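PDB 4ZOY: Sqt1 from Chaetomium thermophilum, which probably acts as a dedicated chaperone that captures a newly made ribosomal protein during its translation, using a WD40-repeat beta-propeller. Local coordinates for residues E140-F145 with I157-S162; F187-P192 with S213-D218; G191-G196 with L205-E210; T235-T240 with K274-P279. All blocks are in the same frame, centred on the assembly; numbering follows the deposited sequence.

Contact 1: residues E140-F145 with I157-S162; sequences EEINWF and IALGAS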
loop_
_atom_site.group_PDB
_atom_site.type_symbol
_atom_site.label_atom_id
_atom_site.label_comp_id
_atom_site.label_asym_id
_atom_site.label_seq_id
_atom_site.Cartn_x
_atom_site.Cartn_y
_atom_site.Cartn_z
ATOM N N GLU A 140 -13.101 -7.825 13.685
ATOM C CA GLU A 140 -13.634 -8.945 12.908
ATOM C C GLU A 140 -12.992 -9.079 11.525
ATOM O O GLU A 140 -12.949 -10.175 10.965
ATOM C CB GLU A 140 -15.153 -8.817 12.757
ATOM C CG GLU A 140 -15.903 -8.874 14.082
ATOM C CD GLU A 140 -17.415 -8.829 13.926
ATOM O OE1 GLU A 140 -17.904 -8.368 12.872
ATOM O OE2 GLU A 140 -18.115 -9.261 14.865
ATOM N N GLU A 141 -12.501 -7.971 10.971
ATOM C CA GLU A 141 -11.918 -7.985 9.621
ATOM C C GLU A 141 -10.837 -6.919 9.478
ATOM O O GLU A 141 -11.121 -5.736 9.632
ATOM C CB GLU A 141 -12.996 -7.754 8.555
ATOM C CG GLU A 141 -13.901 -8.951 8.280
ATOM C CD GLU A 141 -15.015 -8.640 7.294
ATOM O OE1 GLU A 141 -14.926 -7.622 6.571
ATOM O OE2 GLU A 141 -15.983 -9.430 7.233
ATOM N N ILE A 142 -9.613 -7.337 9.162
ATOM C CA ILE A 142 -8.507 -6.416 8.890
ATOM C C ILE A 142 -8.444 -6.017 7.417
ATOM O O ILE A 142 -8.342 -6.876 6.544
ATOM C CB ILE A 142 -7.177 -7.040 9.294
ATOM C CG1 ILE A 142 -7.133 -7.215 10.820
ATOM C CG2 ILE A 142 -6.016 -6.161 8.833
ATOM C CD1 ILE A 142 -6.027 -8.124 11.310
ATOM N N ASN A 143 -8.466 -4.713 7.148
ATOM C CA ASN A 143 -8.475 -4.205 5.777
ATOM C C ASN A 143 -7.097 -3.849 5.227
ATOM O O ASN A 143 -6.867 -3.945 4.017
ATOM C CB ASN A 143 -9.392 -2.985 5.675
ATOM C CG ASN A 143 -10.843 -3.361 5.786
ATOM O OD1 ASN A 143 -11.202 -4.513 5.546
ATOM N ND2 ASN A 143 -11.689 -2.400 6.141
ATOM N N TRP A 144 -6.184 -3.436 6.106
ATOM C CA TRP A 144 -4.859 -3.005 5.678
ATOM C C TRP A 144 -3.902 -2.953 6.860
ATOM O O TRP A 144 -4.333 -2.835 8.006
ATOM C CB TRP A 144 -4.915 -1.621 4.984
ATOM C CG TRP A 144 -5.537 -0.530 5.819
ATOM C CD1 TRP A 144 -6.842 -0.117 5.782
ATOM C CD2 TRP A 144 -4.896 0.258 6.839
ATOM N NE1 TRP A 144 -7.046 0.898 6.693
ATOM C CE2 TRP A 144 -5.872 1.135 7.360
ATOM C CE3 TRP A 144 -3.591 0.324 7.344
ATOM C CZ2 TRP A 144 -5.587 2.045 8.377
ATOM C CZ3 TRP A 144 -3.310 1.233 8.352
ATOM C CH2 TRP A 144 -4.304 2.078 8.855
ATOM N N PHE A 145 -2.612 -3.053 6.544
ATOM C CA PHE A 145 -1.501 -2.827 7.473
ATOM C C PHE A 145 -0.653 -1.676 6.972
ATOM O O PHE A 145 -0.495 -1.510 5.764
ATOM C CB PHE A 145 -0.563 -4.029 7.568
ATOM C CG PHE A 145 -1.077 -5.187 8.366
ATOM C CD1 PHE A 145 -2.041 -5.034 9.341
ATOM C CD2 PHE A 145 -0.537 -6.444 8.150
ATOM C CE1 PHE A 145 -2.482 -6.141 10.079
ATOM C CE2 PHE A 145 -0.968 -7.531 8.879
ATOM C CZ PHE A 145 -1.928 -7.378 9.847
ATOM N N ILE A 157 3.264 -1.093 14.092
ATOM C CA ILE A 157 2.395 -1.313 12.933
ATOM C C ILE A 157 0.997 -0.776 13.196
ATOM O O ILE A 157 0.493 -0.845 14.323
ATOM C CB ILE A 157 2.326 -2.828 12.566
ATOM C CG1 ILE A 157 1.487 -3.080 11.317
ATOM C CG2 ILE A 157 1.780 -3.659 13.725
ATOM C CD1 ILE A 157 1.186 -4.550 11.105
ATOM N N ALA A 158 0.370 -0.240 12.153
ATOM C CA ALA A 158 -1.016 0.157 12.209
ATOM C C ALA A 158 -1.856 -0.747 11.346
ATOM O O ALA A 158 -1.380 -1.298 10.344
ATOM C CB ALA A 158 -1.185 1.602 11.750
ATOM N N LEU A 159 -3.119 -0.857 11.719
ATOM C CA LEU A 159 -4.117 -1.503 10.871
ATOM C C LEU A 159 -5.431 -0.747 10.927
ATOM O O LEU A 159 -5.707 -0.013 11.879
ATOM C CB LEU A 159 -4.312 -2.964 11.285
ATOM C CG LEU A 159 -4.951 -3.284 12.641
ATOM C CD1 LEU A 159 -6.479 -3.196 12.631
ATOM C CD2 LEU A 159 -4.486 -4.686 13.062
ATOM N N GLY A 160 -6.259 -0.952 9.914
ATOM C CA GLY A 160 -7.614 -0.441 9.921
ATOM C C GLY A 160 -8.565 -1.589 9.677
ATOM O O GLY A 160 -8.199 -2.548 8.995
ATOM N N ALA A 161 -9.770 -1.496 10.229
ATOM C CA ALA A 161 -10.705 -2.625 10.210
ATOM C C ALA A 161 -12.086 -2.278 9.661
ATOM O O ALA A 161 -12.408 -1.112 9.441
ATOM C CB ALA A 161 -10.840 -3.201 11.620
ATOM N N SER A 162 -12.908 -3.308 9.457
ATOM C CA SER A 162 -14.232 -3.131 8.865
ATOM C C SER A 162 -15.202 -2.376 9.773
ATOM O O SER A 162 -16.189 -1.809 9.289
ATOM C CB SER A 162 -14.836 -4.492 8.490
ATOM O OG SER A 162 -15.036 -5.309 9.634
HETATM O O HOH W 1 -13.853 -5.239 12.089
#

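Contact 2: residues F187-P192 with S213-D218; sequences FLHTGP and SLHVYD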
loop_
_atom_site.group_PDB
_atom_site.type_symbol
_atom_site.label_atom_id
_atom_site.label_comp_id
_atom_site.label_asym_id
_atom_site.label_seq_id
_atom_site.Cartn_x
_atom_site.Cartn_y
_atom_site.Cartn_z
ATOM N N PHE A 187 -11.603 4.795 17.399
ATOM C CA PHE A 187 -12.933 4.412 16.951
ATOM C C PHE A 187 -13.696 5.614 16.426
ATOM O O PHE A 187 -14.858 5.835 16.773
ATOM C CB PHE A 187 -13.703 3.744 18.100
ATOM C CG PHE A 187 -12.972 2.585 18.705
ATOM C CD1 PHE A 187 -13.054 1.326 18.133
ATOM C CD2 PHE A 187 -12.181 2.759 19.826
ATOM C CE1 PHE A 187 -12.364 0.259 18.675
ATOM C CE2 PHE A 187 -11.490 1.692 20.374
ATOM C CZ PHE A 187 -11.582 0.444 19.795
ATOM N N LEU A 188 -13.042 6.389 15.575
ATOM C CA LEU A 188 -13.629 7.623 15.065
ATOM C C LEU A 188 -14.402 7.418 13.762
ATOM O O LEU A 188 -15.478 7.988 13.600
ATOM C CB LEU A 188 -12.547 8.691 14.885
ATOM C CG LEU A 188 -11.880 9.140 16.191
ATOM C CD1 LEU A 188 -10.898 10.266 15.948
ATOM C CD2 LEU A 188 -12.921 9.553 17.218
ATOM N N HIS A 189 -13.867 6.627 12.827
ATOM C CA HIS A 189 -14.637 6.282 11.627
ATOM C C HIS A 189 -15.891 5.514 12.033
ATOM O O HIS A 189 -15.848 4.745 12.988
ATOM C CB HIS A 189 -13.837 5.418 10.651
ATOM C CG HIS A 189 -12.594 6.057 10.110
ATOM N ND1 HIS A 189 -12.587 7.262 9.443
ATOM C CD2 HIS A 189 -11.318 5.606 10.083
ATOM C CE1 HIS A 189 -11.355 7.537 9.044
ATOM N NE2 HIS A 189 -10.568 6.545 9.420
ATOM N N THR A 190 -16.981 5.699 11.292
ATOM C CA THR A 190 -18.243 5.009 11.589
ATOM C C THR A 190 -18.605 3.963 10.535
ATOM O O THR A 190 -19.635 3.298 10.640
ATOM C CB THR A 190 -19.430 6.000 11.720
ATOM O OG1 THR A 190 -19.807 6.491 10.428
ATOM C CG2 THR A 190 -19.067 7.164 12.619
ATOM N N GLY A 191 -17.764 3.836 9.515
ATOM C CA GLY A 191 -17.892 2.783 8.525
ATOM C C GLY A 191 -16.512 2.194 8.290
ATOM O O GLY A 191 -15.538 2.672 8.867
ATOM N N PRO A 192 -16.416 1.165 7.434
ATOM C CA PRO A 192 -15.137 0.491 7.173
ATOM C C PRO A 192 -13.983 1.460 6.927
ATOM O O PRO A 192 -14.118 2.432 6.183
ATOM C CB PRO A 192 -15.426 -0.328 5.917
ATOM C CG PRO A 192 -16.892 -0.649 6.037
ATOM C CD PRO A 192 -17.524 0.562 6.668
ATOM N N SER A 213 -15.108 10.011 6.058
ATOM C CA SER A 213 -14.256 10.745 6.998
ATOM C C SER A 213 -12.755 10.475 6.828
ATOM O O SER A 213 -12.328 9.409 6.356
ATOM C CB SER A 213 -14.666 10.457 8.448
ATOM O OG SER A 213 -14.560 9.085 8.785
ATOM N N LEU A 214 -11.980 11.489 7.201
ATOM C CA LEU A 214 -10.525 11.446 7.303
ATOM C C LEU A 214 -10.134 11.808 8.722
ATOM O O LEU A 214 -10.567 12.836 9.221
ATOM C CB LEU A 214 -9.869 12.434 6.334
ATOM C CG LEU A 214 -8.433 12.895 6.603
ATOM C CD1 LEU A 214 -7.427 11.771 6.303
ATOM C CD2 LEU A 214 -8.064 14.129 5.791
ATOM N N HIS A 215 -9.327 10.975 9.368
ATOM C CA HIS A 215 -8.760 11.313 10.667
ATOM C C HIS A 215 -7.260 11.129 10.608
ATOM O O HIS A 215 -6.768 10.144 10.045
ATOM C CB HIS A 215 -9.370 10.475 11.784
ATOM C CG HIS A 215 -10.835 10.706 11.949
ATOM N ND1 HIS A 215 -11.337 11.861 12.515
ATOM C CD2 HIS A 215 -11.905 9.965 11.582
ATOM C CE1 HIS A 215 -12.655 11.808 12.507
ATOM N NE2 HIS A 215 -13.027 10.672 11.944
ATOM N N VAL A 216 -6.530 12.080 11.176
ATOM C CA VAL A 216 -5.085 11.994 11.204
ATOM C C VAL A 216 -4.646 11.967 12.666
ATOM O O VAL A 216 -4.705 12.982 13.358
ATOM C CB VAL A 216 -4.430 13.162 10.452
ATOM C CG1 VAL A 216 -2.926 12.979 10.436
ATOM C CG2 VAL A 216 -4.971 13.239 9.011
ATOM N N TYR A 217 -4.218 10.788 13.121
ATOM C CA TYR A 217 -3.996 10.550 14.547
ATOM C C TYR A 217 -2.626 10.965 15.013
ATOM O O TYR A 217 -1.617 10.710 14.355
ATOM C CB TYR A 217 -4.202 9.072 14.893
ATOM C CG TYR A 217 -5.445 8.481 14.285
ATOM C CD1 TYR A 217 -6.704 8.723 14.826
ATOM C CD2 TYR A 217 -5.353 7.686 13.156
ATOM C CE1 TYR A 217 -7.842 8.180 14.242
ATOM C CE2 TYR A 217 -6.470 7.146 12.571
ATOM C CZ TYR A 217 -7.711 7.392 13.115
ATOM O OH TYR A 217 -8.815 6.848 12.509
ATOM N N ASP A 218 -2.607 11.598 16.182
ATOM C CA ASP A 218 -1.384 11.939 16.902
ATOM C C ASP A 218 -0.877 10.727 17.684
ATOM O O ASP A 218 -1.052 10.648 18.905
ATOM C CB ASP A 218 -1.658 13.111 17.850
ATOM C CG ASP A 218 -0.433 13.549 18.631
ATOM O OD1 ASP A 218 0.685 13.489 18.093
ATOM O OD2 ASP A 218 -0.616 13.984 19.792
HETATM O O HOH W 2 -15.848 10.249 11.981
HETATM O O HOH W 3 -11.201 5.331 13.559
#

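Contact 3: residues G191-G196 with L205-E210; sequences GPCTAG and LATVSE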
loop_
_atom_site.group_PDB
_atom_site.type_symbol
_atom_site.label_atom_id
_atom_site.label_comp_id
_atom_site.label_asym_id
_atom_site.label_seq_id
_atom_site.Cartn_x
_atom_site.Cartn_y
_atom_site.Cartn_z
ATOM N N GLY A 191 -17.764 3.836 9.515
ATOM C CA GLY A 191 -17.892 2.783 8.525
ATOM C C GLY A 191 -16.512 2.194 8.290
ATOM O O GLY A 191 -15.538 2.672 8.867
ATOM N N PRO A 192 -16.416 1.165 7.434
ATOM C CA PRO A 192 -15.137 0.491 7.173
ATOM C C PRO A 192 -13.983 1.460 6.927
ATOM O O PRO A 192 -14.118 2.432 6.183
ATOM C CB PRO A 192 -15.426 -0.328 5.917
ATOM C CG PRO A 192 -16.892 -0.649 6.037
ATOM C CD PRO A 192 -17.524 0.562 6.668
ATOM N N CYS A 193 -12.862 1.200 7.588
ATOM C CA CYS A 193 -11.651 1.972 7.364
ATOM C C CYS A 193 -10.897 1.357 6.190
ATOM O O CYS A 193 -10.405 0.227 6.273
ATOM C CB CYS A 193 -10.787 1.996 8.620
ATOM S SG CYS A 193 -9.244 2.912 8.388
ATOM N N THR A 194 -10.833 2.096 5.091
ATOM C CA THR A 194 -10.426 1.530 3.809
ATOM C C THR A 194 -8.935 1.636 3.520
ATOM O O THR A 194 -8.397 0.846 2.741
ATOM C CB THR A 194 -11.175 2.215 2.659
ATOM O OG1 THR A 194 -11.074 3.631 2.827
ATOM C CG2 THR A 194 -12.636 1.816 2.672
ATOM N N ALA A 195 -8.268 2.613 4.134
ATOM C CA ALA A 195 -6.850 2.843 3.866
ATOM C C ALA A 195 -6.205 3.672 4.957
ATOM O O ALA A 195 -6.880 4.443 5.651
ATOM C CB ALA A 195 -6.645 3.538 2.501
ATOM N N GLY A 196 -4.886 3.536 5.064
ATOM C CA GLY A 196 -4.088 4.295 6.012
ATOM C C GLY A 196 -2.706 4.591 5.480
ATOM O O GLY A 196 -2.156 3.830 4.687
ATOM N N LEU A 205 -0.711 9.425 11.625
ATOM C CA LEU A 205 -1.308 8.330 10.871
ATOM C C LEU A 205 -2.626 8.812 10.290
ATOM O O LEU A 205 -3.555 9.129 11.030
ATOM C CB LEU A 205 -1.522 7.107 11.772
ATOM C CG LEU A 205 -2.266 5.925 11.167
ATOM C CD1 LEU A 205 -1.488 5.319 9.994
ATOM C CD2 LEU A 205 -2.524 4.889 12.244
ATOM N N ALA A 206 -2.698 8.884 8.961
ATOM C CA ALA A 206 -3.905 9.331 8.278
ATOM C C ALA A 206 -4.707 8.150 7.780
ATOM O O ALA A 206 -4.176 7.303 7.068
ATOM C CB ALA A 206 -3.542 10.245 7.120
ATOM N N THR A 207 -5.975 8.086 8.165
ATOM C CA THR A 207 -6.844 7.002 7.710
ATOM C C THR A 207 -8.158 7.540 7.169
ATOM O O THR A 207 -8.628 8.623 7.550
ATOM C CB THR A 207 -7.120 5.972 8.822
ATOM O OG1 THR A 207 -7.918 6.563 9.859
ATOM C CG2 THR A 207 -5.804 5.460 9.414
ATOM N N VAL A 208 -8.733 6.780 6.250
ATOM C CA VAL A 208 -9.967 7.179 5.581
ATOM C C VAL A 208 -10.983 6.056 5.617
ATOM O O VAL A 208 -10.639 4.906 5.884
ATOM C CB VAL A 208 -9.713 7.588 4.123
ATOM C CG1 VAL A 208 -8.876 8.849 4.078
ATOM C CG2 VAL A 208 -9.042 6.450 3.340
ATOM N N SER A 209 -12.236 6.404 5.334
ATOM C CA SER A 209 -13.352 5.486 5.511
ATOM C C SER A 209 -14.393 5.613 4.410
ATOM O O SER A 209 -14.542 6.677 3.798
ATOM C CB SER A 209 -14.010 5.733 6.879
ATOM O OG SER A 209 -15.208 4.992 7.054
ATOM N N GLU A 210 -15.099 4.507 4.170
ATOM C CA GLU A 210 -16.298 4.501 3.329
ATOM C C GLU A 210 -17.321 5.544 3.775
ATOM O O GLU A 210 -18.129 5.992 2.971
ATOM C CB GLU A 210 -16.951 3.114 3.337
ATOM C CG GLU A 210 -16.167 2.067 2.584
ATOM C CD GLU A 210 -16.860 0.715 2.531
ATOM O OE1 GLU A 210 -18.035 0.614 2.949
ATOM O OE2 GLU A 210 -16.210 -0.251 2.080
#

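Contact 4: residues T235-T240 with K274-P279; sequences TVVSLT and KIVGLP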
loop_
_atom_site.group_PDB
_atom_site.type_symbol
_atom_site.label_atom_id
_atom_site.label_comp_id
_atom_site.label_asym_id
_atom_site.label_seq_id
_atom_site.Cartn_x
_atom_site.Cartn_y
_atom_site.Cartn_z
ATOM N N THR A 235 -6.742 13.551 17.309
ATOM C CA THR A 235 -6.304 13.824 15.940
ATOM C C THR A 235 -5.767 15.229 15.750
ATOM O O THR A 235 -6.096 16.130 16.518
ATOM C CB THR A 235 -7.449 13.645 14.929
ATOM O OG1 THR A 235 -8.410 14.703 15.108
ATOM C CG2 THR A 235 -8.133 12.295 15.096
ATOM N N VAL A 236 -4.960 15.419 14.708
ATOM C CA VAL A 236 -4.533 16.764 14.306
ATOM C C VAL A 236 -5.414 17.329 13.195
ATOM O O VAL A 236 -5.434 18.545 12.969
ATOM C CB VAL A 236 -3.078 16.813 13.814
ATOM C CG1 VAL A 236 -2.132 16.373 14.916
ATOM C CG2 VAL A 236 -2.891 15.960 12.561
ATOM N N VAL A 237 -6.106 16.430 12.501
ATOM C CA VAL A 237 -7.109 16.749 11.481
ATOM C C VAL A 237 -8.246 15.749 11.602
ATOM O O VAL A 237 -8.007 14.542 11.700
ATOM C CB VAL A 237 -6.541 16.678 10.036
ATOM C CG1 VAL A 237 -7.673 16.761 8.999
ATOM C CG2 VAL A 237 -5.521 17.755 9.796
ATOM N N SER A 238 -9.478 16.245 11.617
ATOM C CA SER A 238 -10.665 15.408 11.546
ATOM C C SER A 238 -11.657 16.084 10.609
ATOM O O SER A 238 -12.121 17.195 10.887
ATOM C CB SER A 238 -11.294 15.197 12.931
ATOM O OG SER A 238 -10.556 14.262 13.703
ATOM N N LEU A 239 -11.961 15.430 9.492
ATOM C CA LEU A 239 -12.913 15.956 8.519
ATOM C C LEU A 239 -13.940 14.888 8.191
ATOM O O LEU A 239 -13.600 13.712 8.013
ATOM C CB LEU A 239 -12.194 16.423 7.254
ATOM C CG LEU A 239 -11.308 17.654 7.449
ATOM C CD1 LEU A 239 -10.365 17.819 6.276
ATOM C CD2 LEU A 239 -12.182 18.898 7.613
ATOM N N THR A 240 -15.206 15.289 8.129
ATOM C CA THR A 240 -16.280 14.336 7.922
ATOM C C THR A 240 -17.260 14.801 6.863
ATOM O O THR A 240 -17.054 15.831 6.213
ATOM C CB THR A 240 -17.079 14.071 9.214
ATOM O OG1 THR A 240 -17.859 15.233 9.529
ATOM C CG2 THR A 240 -16.157 13.735 10.382
ATOM N N LYS A 274 -9.034 15.003 -2.530
ATOM C CA LYS A 274 -8.930 16.200 -1.696
ATOM C C LYS A 274 -7.527 16.297 -1.120
ATOM O O LYS A 274 -6.976 15.291 -0.669
ATOM C CB LYS A 274 -9.952 16.180 -0.557
ATOM C CG LYS A 274 -11.406 16.058 -0.984
ATOM C CD LYS A 274 -11.908 17.377 -1.536
ATOM C CE LYS A 274 -13.335 17.259 -2.046
ATOM N NZ LYS A 274 -13.851 18.607 -2.472
ATOM N N ILE A 275 -6.958 17.502 -1.138
ATOM C CA ILE A 275 -5.649 17.781 -0.546
ATOM C C ILE A 275 -5.863 18.584 0.736
ATOM O O ILE A 275 -6.477 19.650 0.696
ATOM C CB ILE A 275 -4.731 18.574 -1.500
ATOM C CG1 ILE A 275 -4.687 17.907 -2.879
ATOM C CG2 ILE A 275 -3.327 18.701 -0.907
ATOM C CD1 ILE A 275 -4.196 16.454 -2.871
ATOM N N VAL A 276 -5.360 18.070 1.860
ATOM C CA VAL A 276 -5.590 18.679 3.171
ATOM C C VAL A 276 -4.262 18.963 3.854
ATOM O O VAL A 276 -3.346 18.143 3.817
ATOM C CB VAL A 276 -6.450 17.767 4.070
ATOM C CG1 VAL A 276 -6.649 18.386 5.447
ATOM C CG2 VAL A 276 -7.801 17.500 3.423
ATOM N N GLY A 277 -4.142 20.136 4.471
ATOM C CA GLY A 277 -2.914 20.478 5.166
ATOM C C GLY A 277 -2.732 19.749 6.493
ATOM O O GLY A 277 -3.700 19.467 7.207
ATOM N N LEU A 278 -1.475 19.454 6.804
ATOM C CA LEU A 278 -1.095 18.833 8.074
ATOM C C LEU A 278 -0.174 19.758 8.844
ATOM O O LEU A 278 0.554 20.540 8.239
ATOM C CB LEU A 278 -0.376 17.510 7.837
ATOM C CG LEU A 278 -1.149 16.411 7.119
ATOM C CD1 LEU A 278 -0.194 15.234 6.923
ATOM C CD2 LEU A 278 -2.398 16.015 7.895
ATOM N N PRO A 279 -0.173 19.649 10.178
ATOM C CA PRO A 279 0.845 20.385 10.936
ATOM C C PRO A 279 2.209 19.717 10.801
ATOM O O PRO A 279 2.283 18.498 10.680
ATOM C CB PRO A 279 0.328 20.298 12.372
ATOM C CG PRO A 279 -0.335 18.949 12.417
ATOM C CD PRO A 279 -1.013 18.813 11.054
#

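Contact 1: residues E140-F145 with I157-S162
I157 sets its CD1 methyl over one face of the F145 ring, 3.8 Å from the ring centroid, a CH-pi contact reached because CG1 runs anti to the backbone N (chi1 -177°) and the chain stays extended. A158, small enough to sit beside an indole, keeps CB 4.0 Å from W144 CZ3. L159 lies alongside F145, its CB in the plane of that ring at the edge, 3.6 Å from F145 CD1, while CD2 meets I142 CD1 beyond. At G160 the W144 indole, with chi1 at 56°, folds back over the paired strand, and G160 N stands 3.3 Å above the centre of the indole. A beta carbon at G160 would collide with W144 NE1, which is why glycine suits the place. With W144 cut back to an alanine, the G160 peptide would probably lose its aromatic cover. G160 O accepts N143 N at 2.9 Å, whereas G160 N bonds weakly to W144 O. Between the I142-A161 and W144-G160 pairs the register slips by one, a beta bulge. S162 N closes onto E141 O at 3.0 Å. The hairpin packs F145 and I157 on strand 92-97 and L159 on strand 166-171, while W144 touches C193 of strand 193-198.

Contact 2: residues F187-P192 with S213-D218
H189 and S213 supply the one direct hydrogen bond across the contact: H189 ND1 donates to S213 OG over 2.8 Å, nearly straight at 167°, with the hydroxyl in the imidazole plane. H189 CG lies beside the backbone N (chi1 -61°), which brings the ring to S213. The other nitrogen, NE2, bonds T207 OG1, so both ring nitrogens are bonded, which fixes the rotation of the ring; T207 OG1 also bonds Y217 OH, and S213 OG bonds D211. This chain of polar side chains is consistent with a variant of the WD40 structural tetrad, in which histidine, Ser/Thr, aspartate and tryptophan are linked; here Y217 stands at the tryptophan position and S213 is inserted between the histidine and D211. Replacing H189 by a leucine would probably break the network, leaving S213 OG and T207 OG1 each without its imidazole nitrogen. Among nonpolar contacts, L188 CB sits over one face of H215, 3.7 Å from the ring centroid, in a CH-pi contact, and L188 CD1 reaches the edge of Y217, 4.1 Å from CE1. The H189 and H215 side chains slide past each other in opposite directions, their rings oblique with planes 55° apart. H215 ND1 is held by S238. Two waters bridge the segments: one joins L188 O to H215 NE2, and another accepts from H189 N and bonds Y217 OH.

Contact 3: residues G191-G196 with L205-E210
In S209, OG is trans to the backbone N (chi1 173°), which swings the hydroxyl to the two carbonyls just before the partner strand: S209 OG lies 2.9 Å from P192 O and 3.0 Å from G191 O, and it also accepts from D211 N. A short polar side chain suits this place, since its hydroxyl sits close enough to the backbone to meet both carbonyls. The E210 chi1 of -71° and extended chain carry its aliphatic part obliquely across T194, with E210 CG 3.5 Å from T194 CG2, and bring OE1 beside the P192 ring. T194 OG1 bonds L252 O and lies near V208 CG2. Three backbone bonds join the two segments: E210 N to P192 O, almost in line with that carbonyl; T194 N to V208 O at 2.9 Å; and V208 N to A195 O at 3.0 Å. Between the C193-S209 and A195-V208 pairs the register slips by one, a beta bulge centred on T194. On the C193 face, SG packs 3.8 Å from T207 CB, and G196 fits opposite T207 because a beta carbon there would be tight against CG2. V208 and A195 meet on the other face through methyl groups, CG2 to CB. The result is the antiparallel hairpin of strands 193-198 and 204-209, the first two strands of a WD40 propeller blade.

Contact 4: residues T235-T240 with K274-P279
L239 and V276 reach toward each other tip to tip, L239 CD1 resting 3.8 Å from both V276 CG1 and V276 CG2, so one leucine methyl sits in the fork of the valine. V237 approaches the same valine at a slant, CG1 to V276 CG1 at 4.0 Å. The other methyl of V237 meets G277 and L278: V237 CG2 lies 3.6 Å from G277 O and 4.0 Å from L278 CD2, the V237 and L278 side chains crossing at about a right angle. With CG1 trans to the backbone N (chi1 169°), V237 can thus spread its two methyls over separate neighbours. Farther along, V236 crosses P279 obliquely, CG2 touching P279 CD at 3.7 Å. Beta-branched valines suit extended chains and offer broad, rigid faces here, while the compact, rigid proline ring offers CG and CD as apolar partners. No hydrogen bonds cross the contact; the strand axes come no closer than 9.4 Å, so the contact is made mainly by side chains. S238, on the other side of its strand, bonds T235 OG1. Strand 235-239 is the outermost strand of one blade and strand 273-277 the third of the next, so this is the apolar face-to-face packing of neighbouring blades in a beta-propeller.

The chain order is contact 1, contacts 2 and 3, which share G191 and P192, then contact 4. Contact 1 lies in the blade running from strand 142-147 to strand 180-186; the next blade's first strand adjoins it, and N143 ND2 bonds C193 O, with centres of contacts 1 and 3 about 9 Å apart. Contacts 2 and 3, centres about 6 Å apart, are joined through the backbone pairing of strands 204-209 and 214-218. Strand 235-239 closes their sheet and carries one side of contact 4; the other belongs to the following blade. Contacts 1 and 4 stand about 21 Å apart between centres. The series follows three consecutive blades, so hairpin pairing within a blade and apolar packing between blades together build the ring.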